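Local coordinates for sortase B (Streptococcus pyogenes, PDB 3PSQ), which is a class B sortase involved in pilus assembly, probably acting as a cysteine transpeptidase that joins proteins at the cell surface, at residues N134-L148 with F162-I176. Sequence-based numbering, arbitrary orientation. Where two conformers were deposited one is given.
With ZN (zinc ion), chain O; EDO (1,2-ethanediol), chain D.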
ATOM      1  N   ASN A 134       2.656  11.485   1.962  1.00 50.17           N
ATOM      2  CA  ASN A 134       1.546  12.436   1.882  1.00 50.41           C
ATOM      3  C   ASN A 134       0.435  11.907   0.934  1.00 50.14           C
ATOM      4  O   ASN A 134       0.657  11.789  -0.274  1.00 49.80           O
ATOM      5  CB  ASN A 134       2.052  13.802   1.341  1.00 51.01           C
ATOM      6  CG  ASN A 134       3.172  14.408   2.188  1.00 52.34           C
ATOM      7  OD1 ASN A 134       2.987  14.665   3.380  1.00 56.90           O
ATOM      8  ND2 ASN A 134       4.331  14.643   1.576  1.00 49.56           N
ATOM      9  N   ILE A 135      -0.749  11.623   1.463  1.00 49.46           N
ATOM     10  CA  ILE A 135      -1.829  11.037   0.666  1.00 49.43           C
ATOM     11  C   ILE A 135      -2.432  12.053  -0.300  1.00 49.90           C
ATOM     12  O   ILE A 135      -2.748  13.179   0.102  1.00 50.38           O
ATOM     13  CB  ILE A 135      -2.966  10.467   1.593  1.00 49.50           C
ATOM     14  CG1 ILE A 135      -2.386   9.451   2.594  1.00 48.97           C
ATOM     15  CG2 ILE A 135      -4.138   9.913   0.756  1.00 47.69           C
ATOM     16  CD1 ILE A 135      -3.355   9.016   3.688  1.00 49.01           C
ATOM     17  N   PHE A 136      -2.617  11.690  -1.564  1.00 49.05           N
ATOM     18  CA  PHE A 136      -3.258  12.637  -2.477  1.00 49.30           C
ATOM     19  C   PHE A 136      -4.439  12.077  -3.254  1.00 49.60           C
ATOM     20  O   PHE A 136      -5.134  12.838  -3.888  1.00 51.17           O
ATOM     21  CB  PHE A 136      -2.252  13.286  -3.443  1.00 49.23           C
ATOM     22  CG  PHE A 136      -1.614  12.327  -4.407  1.00 48.59           C
ATOM     23  CD1 PHE A 136      -2.211  12.047  -5.624  1.00 48.18           C
ATOM     24  CD2 PHE A 136      -0.413  11.715  -4.095  1.00 46.82           C
ATOM     25  CE1 PHE A 136      -1.623  11.148  -6.518  1.00 48.29           C
ATOM     26  CE2 PHE A 136       0.195  10.820  -4.986  1.00 47.08           C
ATOM     27  CZ  PHE A 136      -0.402  10.543  -6.191  1.00 47.74           C
ATOM     28  N   ALA A 137      -4.688  10.767  -3.212  1.00 49.29           N
ATOM     29  CA  ALA A 137      -5.829  10.208  -3.953  1.00 48.54           C
ATOM     30  C   ALA A 137      -6.399   8.944  -3.328  1.00 48.52           C
ATOM     31  O   ALA A 137      -5.667   8.123  -2.776  1.00 48.03           O
ATOM     32  CB  ALA A 137      -5.446   9.934  -5.409  1.00 48.90           C
ATOM     33  N   CYS A 138      -7.719   8.806  -3.439  1.00 48.44           N
ATOM     34  CA  CYS A 138      -8.408   7.547  -3.209  1.00 48.54           C
ATOM     35  C   CYS A 138      -9.024   7.117  -4.523  1.00 48.68           C
ATOM     36  O   CYS A 138      -9.837   7.846  -5.097  1.00 48.64           O
ATOM     37  CB  CYS A 138      -9.526   7.759  -2.196  1.00 49.11           C
ATOM     38  SG  CYS A 138     -10.341   6.239  -1.704  1.00 48.59           S
ATOM     39  N   ILE A 139      -8.664   5.931  -4.995  1.00 48.62           N
ATOM     40  CA  ILE A 139      -9.011   5.477  -6.359  1.00 48.49           C
ATOM     41  C   ILE A 139      -9.987   4.292  -6.363  1.00 49.09           C
ATOM     42  O   ILE A 139      -9.871   3.367  -5.542  1.00 48.81           O
ATOM     43  CB  ILE A 139      -7.704   5.061  -7.084  1.00 48.51           C
ATOM     44  CG1 ILE A 139      -6.761   6.266  -7.233  1.00 49.95           C
ATOM     45  CG2 ILE A 139      -7.965   4.325  -8.406  1.00 48.65           C
ATOM     46  CD1 ILE A 139      -5.290   5.902  -7.273  1.00 51.84           C
ATOM     47  N   GLN A 140     -10.967   4.332  -7.256  1.00 49.22           N
ATOM     48  CA  GLN A 140     -11.778   3.152  -7.496  0.50 49.79           C
ATOM     49  C   GLN A 140     -11.475   2.631  -8.885  1.00 50.00           C
ATOM     50  O   GLN A 140     -11.633   3.316  -9.901  1.00 49.30           O
ATOM     51  CB  GLN A 140     -13.281   3.379  -7.335  0.50 50.28           C
ATOM     52  CG  GLN A 140     -14.117   2.151  -7.787  0.50 51.69           C
ATOM     53  CD  GLN A 140     -14.369   1.116  -6.676  0.50 54.51           C
ATOM     54  OE1 GLN A 140     -13.624   0.138  -6.514  0.50 52.30           O
ATOM     55  NE2 GLN A 140     -15.440   1.335  -5.909  0.50 55.71           N
ATOM     56  N   THR A 141     -10.994   1.402  -8.912  1.00 49.29           N
ATOM     57  CA  THR A 141     -10.625   0.824 -10.157  1.00 48.85           C
ATOM     58  C   THR A 141     -11.013  -0.637 -10.044  1.00 48.65           C
ATOM     59  O   THR A 141     -11.786  -1.002  -9.162  1.00 48.12           O
ATOM     60  CB  THR A 141      -9.120   1.070 -10.438  1.00 48.36           C
ATOM     61  OG1 THR A 141      -8.826   0.587 -11.728  1.00 49.68           O
ATOM     62  CG2 THR A 141      -8.215   0.362  -9.434  1.00 48.25           C
ATOM     63  N   ASP A 142     -10.531  -1.471 -10.953  1.00 49.09           N
ATOM     64  CA  ASP A 142     -10.812  -2.900 -10.821  1.00 49.36           C
ATOM     65  C   ASP A 142      -9.538  -3.728 -11.004  1.00 48.50           C
ATOM     66  O   ASP A 142      -8.450  -3.164 -11.261  1.00 49.12           O
ATOM     67  CB  ASP A 142     -11.919  -3.317 -11.775  1.00 48.65           C
ATOM     68  CG  ASP A 142     -11.529  -3.149 -13.206  1.00 50.32           C
ATOM     69  OD1 ASP A 142     -10.347  -3.325 -13.546  1.00 50.75           O
ATOM     70  OD2 ASP A 142     -12.424  -2.858 -14.014  1.00 54.20           O
ATOM     71  N   ALA A 143      -9.675  -5.045 -10.874  1.00 47.45           N
ATOM     72  CA  ALA A 143      -8.542  -5.970 -10.905  1.00 46.39           C
ATOM     73  C   ALA A 143      -7.736  -5.833 -12.194  1.00 46.73           C
ATOM     74  O   ALA A 143      -6.597  -6.284 -12.257  1.00 46.03           O
ATOM     75  CB  ALA A 143      -9.033  -7.422 -10.737  1.00 45.83           C
ATOM     76  N   PHE A 144      -8.318  -5.181 -13.207  1.00 46.87           N
ATOM     77  CA  PHE A 144      -7.716  -5.175 -14.535  1.00 47.71           C
ATOM     78  C   PHE A 144      -7.194  -3.842 -14.941  1.00 48.42           C
ATOM     79  O   PHE A 144      -6.927  -3.637 -16.114  1.00 49.32           O
ATOM     80  CB  PHE A 144      -8.665  -5.774 -15.601  1.00 47.16           C
ATOM     81  CG  PHE A 144      -9.136  -7.143 -15.228  1.00 47.32           C
ATOM     82  CD1 PHE A 144      -8.318  -8.269 -15.435  1.00 46.35           C
ATOM     83  CD2 PHE A 144     -10.344  -7.301 -14.545  1.00 45.48           C
ATOM     84  CE1 PHE A 144      -8.723  -9.515 -14.987  1.00 45.00           C
ATOM     85  CE2 PHE A 144     -10.757  -8.539 -14.122  1.00 43.10           C
ATOM     86  CZ  PHE A 144      -9.948  -9.646 -14.330  1.00 44.18           C
ATOM     87  N   ASP A 145      -7.043  -2.942 -13.960  1.00 48.50           N
ATOM     88  CA  ASP A 145      -6.336  -1.679 -14.145  1.00 47.73           C
ATOM     89  C   ASP A 145      -5.006  -1.861 -14.888  1.00 47.87           C
ATOM     90  O   ASP A 145      -4.124  -2.596 -14.440  1.00 46.64           O
ATOM     91  CB  ASP A 145      -6.079  -1.008 -12.797  1.00 47.49           C
ATOM     92  CG  ASP A 145      -5.678   0.446 -12.953  1.00 47.16           C
ATOM     93  OD1 ASP A 145      -4.628   0.699 -13.584  1.00 45.76           O
ATOM     94  OD2 ASP A 145      -6.413   1.330 -12.461  1.00 45.54           O
ATOM     95  N   SER A 146      -4.894  -1.198 -16.034  1.00 48.28           N
ATOM     96  CA  SER A 146      -3.742  -1.391 -16.931  1.00 48.79           C
ATOM     97  C   SER A 146      -2.426  -0.755 -16.449  1.00 48.80           C
ATOM     98  O   SER A 146      -1.383  -0.908 -17.093  1.00 49.62           O
ATOM     99  CB  SER A 146      -4.075  -0.891 -18.328  1.00 48.30           C
ATOM    100  OG  SER A 146      -4.217   0.525 -18.305  1.00 51.36           O
ATOM    101  N   LEU A 147      -2.443  -0.086 -15.306  1.00 48.33           N
ATOM    102  CA  LEU A 147      -1.252   0.609 -14.875  1.00 47.68           C
ATOM    103  C   LEU A 147      -0.847   0.360 -13.417  1.00 47.22           C
ATOM    104  O   LEU A 147       0.315   0.119 -13.123  1.00 46.93           O
ATOM    105  CB  LEU A 147      -1.436   2.106 -15.118  1.00 47.30           C
ATOM    106  CG  LEU A 147      -0.209   2.961 -14.807  1.00 46.85           C
ATOM    107  CD1 LEU A 147       0.943   2.507 -15.696  1.00 43.27           C
ATOM    108  CD2 LEU A 147      -0.527   4.437 -15.006  1.00 47.14           C
ATOM    109  N   LEU A 148      -1.821   0.420 -12.515  1.00 46.89           N
ATOM    110  CA  LEU A 148      -1.552   0.655 -11.103  1.00 45.61           C
ATOM    111  C   LEU A 148      -1.166  -0.588 -10.286  1.00 44.94           C
ATOM    112  O   LEU A 148      -0.763  -0.456  -9.126  1.00 43.75           O
ATOM    113  CB  LEU A 148      -2.733   1.403 -10.452  1.00 45.43           C
ATOM    114  CG  LEU A 148      -2.897   2.836 -10.959  1.00 45.15           C
ATOM    115  CD1 LEU A 148      -4.126   3.482 -10.372  1.00 46.50           C
ATOM    116  CD2 LEU A 148      -1.648   3.672 -10.663  1.00 44.86           C
ATOM    117  N   PHE A 162       0.700   8.941 -15.538  1.00 56.97           N
ATOM    118  CA  PHE A 162       0.476   8.372 -14.219  1.00 56.02           C
ATOM    119  C   PHE A 162      -0.546   9.200 -13.439  1.00 55.78           C
ATOM    120  O   PHE A 162      -1.548   8.673 -12.942  1.00 56.12           O
ATOM    121  CB  PHE A 162       1.817   8.290 -13.487  1.00 55.53           C
ATOM    122  CG  PHE A 162       1.727   7.860 -12.050  1.00 55.28           C
ATOM    123  CD1 PHE A 162       1.460   6.527 -11.712  1.00 57.31           C
ATOM    124  CD2 PHE A 162       1.969   8.775 -11.026  1.00 54.91           C
ATOM    125  CE1 PHE A 162       1.396   6.109 -10.365  1.00 54.78           C
ATOM    126  CE2 PHE A 162       1.918   8.387  -9.691  1.00 55.77           C
ATOM    127  CZ  PHE A 162       1.626   7.041  -9.354  1.00 57.30           C
ATOM    128  N   LEU A 163      -0.329  10.500 -13.357  1.00 54.96           N
ATOM    129  CA  LEU A 163      -1.231  11.344 -12.586  1.00 54.66           C
ATOM    130  C   LEU A 163      -2.612  11.499 -13.225  1.00 55.19           C
ATOM    131  O   LEU A 163      -3.614  11.571 -12.519  1.00 55.35           O
ATOM    132  CB  LEU A 163      -0.594  12.696 -12.289  1.00 54.69           C
ATOM    133  CG  LEU A 163       0.584  12.682 -11.300  1.00 52.78           C
ATOM    134  CD1 LEU A 163       1.140  14.066 -11.206  1.00 53.14           C
ATOM    135  CD2 LEU A 163       0.126  12.199  -9.924  1.00 48.56           C
ATOM    136  N   ASN A 164      -2.692  11.499 -14.550  1.00 55.12           N
ATOM    137  CA  ASN A 164      -3.990  11.606 -15.220  0.50 55.87           C
ATOM    138  C   ASN A 164      -4.774  10.302 -15.169  1.00 55.77           C
ATOM    139  O   ASN A 164      -6.017  10.307 -15.110  1.00 55.73           O
ATOM    140  CB  ASN A 164      -3.852  12.068 -16.687  0.50 56.34           C
ATOM    141  CG  ASN A 164      -5.219  12.330 -17.361  0.50 58.10           C
ATOM    142  OD1 ASN A 164      -6.275  12.073 -16.759  0.50 60.68           O
ATOM    143  ND2 ASN A 164      -5.200  12.834 -18.599  0.50 59.15           N
ATOM    144  N   HIS A 165      -4.050   9.187 -15.247  1.00 56.07           N
ATOM    145  CA  HIS A 165      -4.647   7.878 -15.089  1.00 56.22           C
ATOM    146  C   HIS A 165      -5.327   7.798 -13.729  1.00 56.07           C
ATOM    147  O   HIS A 165      -6.470   7.344 -13.613  1.00 56.47           O
ATOM    148  CB  HIS A 165      -3.582   6.784 -15.160  1.00 56.97           C
ATOM    149  CG  HIS A 165      -4.136   5.403 -15.001  1.00 56.66           C
ATOM    150  ND1 HIS A 165      -4.627   4.679 -16.058  1.00 58.02           N
ATOM    151  CD2 HIS A 165      -4.293   4.624 -13.909  1.00 55.73           C
ATOM    152  CE1 HIS A 165      -5.043   3.500 -15.629  1.00 57.23           C
ATOM    153  NE2 HIS A 165      -4.852   3.442 -14.329  1.00 54.99           N
ATOM    154  N   ILE A 166      -4.603   8.231 -12.706  1.00 56.04           N
ATOM    155  CA  ILE A 166      -5.087   8.237 -11.332  1.00 56.25           C
ATOM    156  C   ILE A 166      -6.266   9.198 -11.184  1.00 57.68           C
ATOM    157  O   ILE A 166      -7.349   8.791 -10.777  1.00 57.44           O
ATOM    158  CB  ILE A 166      -3.959   8.623 -10.345  1.00 55.51           C
ATOM    159  CG1 ILE A 166      -2.975   7.472 -10.181  1.00 53.08           C
ATOM    160  CG2 ILE A 166      -4.538   9.073  -9.007  1.00 54.72           C
ATOM    161  CD1 ILE A 166      -1.683   7.896  -9.491  1.00 50.24           C
ATOM    162  N   LYS A 167      -6.046  10.468 -11.539  1.00 58.99           N
ATOM    163  CA  LYS A 167      -7.087  11.481 -11.517  1.00 60.37           C
ATOM    164  C   LYS A 167      -8.464  11.010 -12.002  1.00 60.13           C
ATOM    165  O   LYS A 167      -9.461  11.271 -11.354  1.00 60.76           O
ATOM    166  CB  LYS A 167      -6.660  12.706 -12.330  1.00 61.22           C
ATOM    167  CG  LYS A 167      -7.501  13.934 -12.000  1.00 65.70           C
ATOM    168  CD  LYS A 167      -7.270  15.118 -12.947  1.00 73.33           C
ATOM    169  CE  LYS A 167      -8.385  16.205 -12.759  1.00 77.04           C
ATOM    170  NZ  LYS A 167      -8.136  17.495 -13.529  1.00 78.73           N
ATOM    171  N   GLN A 168      -8.538  10.327 -13.136  1.00 60.25           N
ATOM    172  CA  GLN A 168      -9.824   9.976 -13.737  0.50 60.02           C
ATOM    173  C   GLN A 168     -10.508   8.800 -13.032  1.00 60.25           C
ATOM    174  O   GLN A 168     -11.676   8.482 -13.301  1.00 60.81           O
ATOM    175  CB  GLN A 168      -9.641   9.710 -15.234  0.50 59.86           C
ATOM    176  CG  GLN A 168      -9.226   8.302 -15.611  0.50 59.94           C
ATOM    177  CD  GLN A 168     -10.259   7.641 -16.480  0.50 59.47           C
ATOM    178  OE1 GLN A 168     -10.338   6.410 -16.576  0.50 56.79           O
ATOM    179  NE2 GLN A 168     -11.069   8.469 -17.133  0.50 59.95           N
ATOM    180  N   LYS A 169      -9.781   8.143 -12.134  1.00 59.89           N
ATOM    181  CA  LYS A 169     -10.342   7.030 -11.382  1.00 59.20           C
ATOM    182  C   LYS A 169     -10.483   7.350  -9.905  1.00 59.03           C
ATOM    183  O   LYS A 169     -10.829   6.480  -9.114  1.00 58.71           O
ATOM    184  CB  LYS A 169      -9.501   5.770 -11.610  1.00 59.30           C
ATOM    185  CG  LYS A 169      -9.774   5.220 -12.973  1.00 59.19           C
ATOM    186  CD  LYS A 169      -8.868   4.122 -13.383  1.00 63.26           C
ATOM    187  CE  LYS A 169      -9.243   3.706 -14.791  1.00 64.80           C
ATOM    188  NZ  LYS A 169      -9.015   2.250 -14.986  1.00 70.57           N
ATOM    189  N   SER A 170     -10.214   8.603  -9.542  1.00 58.64           N
ATOM    190  CA  SER A 170     -10.225   9.009  -8.151  1.00 58.79           C
ATOM    191  C   SER A 170     -11.600   9.436  -7.676  1.00 59.08           C
ATOM    192  O   SER A 170     -12.339  10.106  -8.398  1.00 59.11           O
ATOM    193  CB  SER A 170      -9.219  10.129  -7.906  1.00 59.04           C
ATOM    194  OG  SER A 170      -7.878   9.653  -8.031  1.00 59.91           O
ATOM    195  N   VAL A 171     -11.937   9.016  -6.462  1.00 59.11           N
ATOM    196  CA  VAL A 171     -13.149   9.446  -5.774  1.00 59.79           C
ATOM    197  C   VAL A 171     -12.815  10.672  -4.906  1.00 60.19           C
ATOM    198  O   VAL A 171     -13.660  11.531  -4.707  1.00 59.31           O
ATOM    199  CB  VAL A 171     -13.723   8.302  -4.881  1.00 59.42           C
ATOM    200  CG1 VAL A 171     -14.900   8.792  -4.044  1.00 60.47           C
ATOM    201  CG2 VAL A 171     -14.140   7.118  -5.733  1.00 59.47           C
ATOM    202  N   GLN A 172     -11.598  10.707  -4.356  1.00 60.89           N
ATOM    203  CA  GLN A 172     -11.047  11.914  -3.754  1.00 62.16           C
ATOM    204  C   GLN A 172      -9.630  12.200  -4.300  1.00 63.63           C
ATOM    205  O   GLN A 172      -8.870  11.275  -4.594  1.00 63.95           O
ATOM    206  CB  GLN A 172     -11.022  11.805  -2.229  1.00 61.40           C
ATOM    207  CG  GLN A 172     -12.328  11.425  -1.584  1.00 60.52           C
ATOM    208  CD  GLN A 172     -13.401  12.482  -1.729  1.00 61.01           C
ATOM    209  OE1 GLN A 172     -13.120  13.622  -2.113  1.00 62.34           O
ATOM    210  NE2 GLN A 172     -14.642  12.114  -1.429  1.00 58.98           N
ATOM    211  N   TYR A 173      -9.284  13.476  -4.442  1.00 65.42           N
ATOM    212  CA  TYR A 173      -7.981  13.886  -4.994  1.00 66.83           C
ATOM    213  C   TYR A 173      -7.556  15.258  -4.455  1.00 67.85           C
ATOM    214  O   TYR A 173      -8.404  16.106  -4.136  1.00 68.71           O
ATOM    215  CB  TYR A 173      -8.089  13.954  -6.507  1.00 66.97           C
ATOM    216  CG  TYR A 173      -6.776  14.103  -7.242  1.00 68.08           C
ATOM    217  CD1 TYR A 173      -5.988  12.998  -7.540  1.00 68.13           C
ATOM    218  CD2 TYR A 173      -6.331  15.354  -7.669  1.00 70.29           C
ATOM    219  CE1 TYR A 173      -4.789  13.128  -8.223  1.00 67.70           C
ATOM    220  CE2 TYR A 173      -5.120  15.495  -8.386  1.00 68.52           C
ATOM    221  CZ  TYR A 173      -4.364  14.370  -8.644  1.00 67.88           C
ATOM    222  OH  TYR A 173      -3.185  14.463  -9.335  1.00 67.76           O
ATOM    223  N   ARG A 174      -6.253  15.471  -4.307  1.00 68.27           N
ATOM    224  CA  ARG A 174      -5.729  16.790  -3.977  1.00 68.46           C
ATOM    225  C   ARG A 174      -4.434  17.011  -4.754  1.00 69.67           C
ATOM    226  O   ARG A 174      -3.658  16.082  -4.925  1.00 69.40           O
ATOM    227  CB  ARG A 174      -5.507  16.944  -2.464  1.00 67.67           C
ATOM    228  CG  ARG A 174      -4.382  16.095  -1.878  1.00 65.61           C
ATOM    229  CD  ARG A 174      -4.089  16.436  -0.426  1.00 62.90           C
ATOM    230  NE  ARG A 174      -5.314  16.426   0.376  1.00 62.29           N
ATOM    231  CZ  ARG A 174      -5.681  15.447   1.194  1.00 60.56           C
ATOM    232  NH1 ARG A 174      -6.821  15.547   1.873  1.00 60.06           N
ATOM    233  NH2 ARG A 174      -4.911  14.375   1.338  1.00 60.12           N
ATOM    234  N   GLU A 175      -4.225  18.235  -5.238  1.00 71.64           N
ATOM    235  CA  GLU A 175      -2.984  18.634  -5.910  1.00 73.28           C
ATOM    236  C   GLU A 175      -1.893  18.898  -4.894  1.00 73.86           C
ATOM    237  O   GLU A 175      -2.033  19.793  -4.068  1.00 73.98           O
ATOM    238  CB  GLU A 175      -3.190  19.949  -6.662  1.00 73.94           C
ATOM    239  CG  GLU A 175      -4.317  19.961  -7.685  1.00 77.59           C
ATOM    240  CD  GLU A 175      -3.980  19.172  -8.958  1.00 82.60           C
ATOM    241  OE1 GLU A 175      -2.775  19.119  -9.334  1.00 83.65           O
ATOM    242  OE2 GLU A 175      -4.928  18.611  -9.578  1.00 83.12           O
ATOM    243  N   ILE A 176      -0.793  18.159  -4.949  1.00 74.70           N
ATOM    244  CA  ILE A 176       0.373  18.544  -4.149  1.00 75.58           C
ATOM    245  C   ILE A 176       1.619  18.753  -5.038  1.00 76.25           C
ATOM    246  O   ILE A 176       1.655  18.261  -6.167  1.00 76.35           O
ATOM    247  CB  ILE A 176       0.633  17.574  -2.946  1.00 75.73           C
ATOM    248  CG1 ILE A 176       0.976  16.159  -3.420  1.00 75.10           C
ATOM    249  CG2 ILE A 176      -0.564  17.567  -1.969  1.00 75.75           C
ATOM    250  CD1 ILE A 176       1.415  15.227  -2.283  1.00 73.29           C
TER
HETATM  251 ZN    ZN O 324      -4.833   5.125 -17.937  1.00 71.15          ZN
HETATM  252  C1  EDO D 239       0.791  14.794  -7.138  1.00 74.27           C
HETATM  253  O1  EDO D 239       1.206  15.983  -7.798  1.00 76.15           O
HETATM  254  C2  EDO D 239      -0.720  14.839  -7.026  1.00 73.67           C
HETATM  255  O2  EDO D 239      -1.040  15.753  -5.977  1.00 74.13           O
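Both Asp145 and His165 hold CG anti to their own backbone N (chi1 -165° and 180°), and from opposite directions this brings the carboxylate to the edge of the imidazole. His165 NE2 donates to Asp145 OD1 over 2.9 Å, on the syn side of the carboxylate, with a weaker bond to OD2. The short Asp side chain suits a turn: OD1 also accepts from the backbone N of Leu147 and Leu148, while Thr141 OG1 donates to Asp145 OD2 at 2.6 Å. So gripped, the carboxylate is probably kept charged, and its bond at NE2 leaves the other ring nitrogen for metal: His165 ND1 binds a zinc ion at 1.9 Å. Leu147 lays its CB over one face of this ring in a CH-pi contact, and Leu148 CD1 fills in at the edge. The long aliphatic chain of Lys169 runs past Ile139 and Thr141, carrying Lys169 NZ to a long salt bridge with Asp145 OD2, 3.7 Å.

Beyond the helix the chain pairs antiparallel with the strand. Val171 and Gln172 both face Cys138 in a classic beta bulge, Val171 N bonding Cys138 O at 2.8 Å and Gln172 N only weakly. Small Ala137 lets Ile166 CG2 come close to the strand, while Ile139 CD1 packs against Ile166 CG2 at 3.7 Å. Further along, the edge of the Phe136 ring meets Tyr173 CE1, and a 1,2-ethanediol, probably from the crystallisation liquor, rests over one face of the Phe136 ring. Arg174 suits its place because a guanidinium can serve two carbonyls: Arg174 NH2 reaches Ile135 O at 2.8 Å, and NH1 bonds Phe115 O.

Strand 130-142 pairs with 170-173, 197-205 and 120-125 in the sortase beta-sheet, helix 159-167 packs against the face bearing Ala137 and Ile139, and Phe109 and helix 112-117 lie by Ile135.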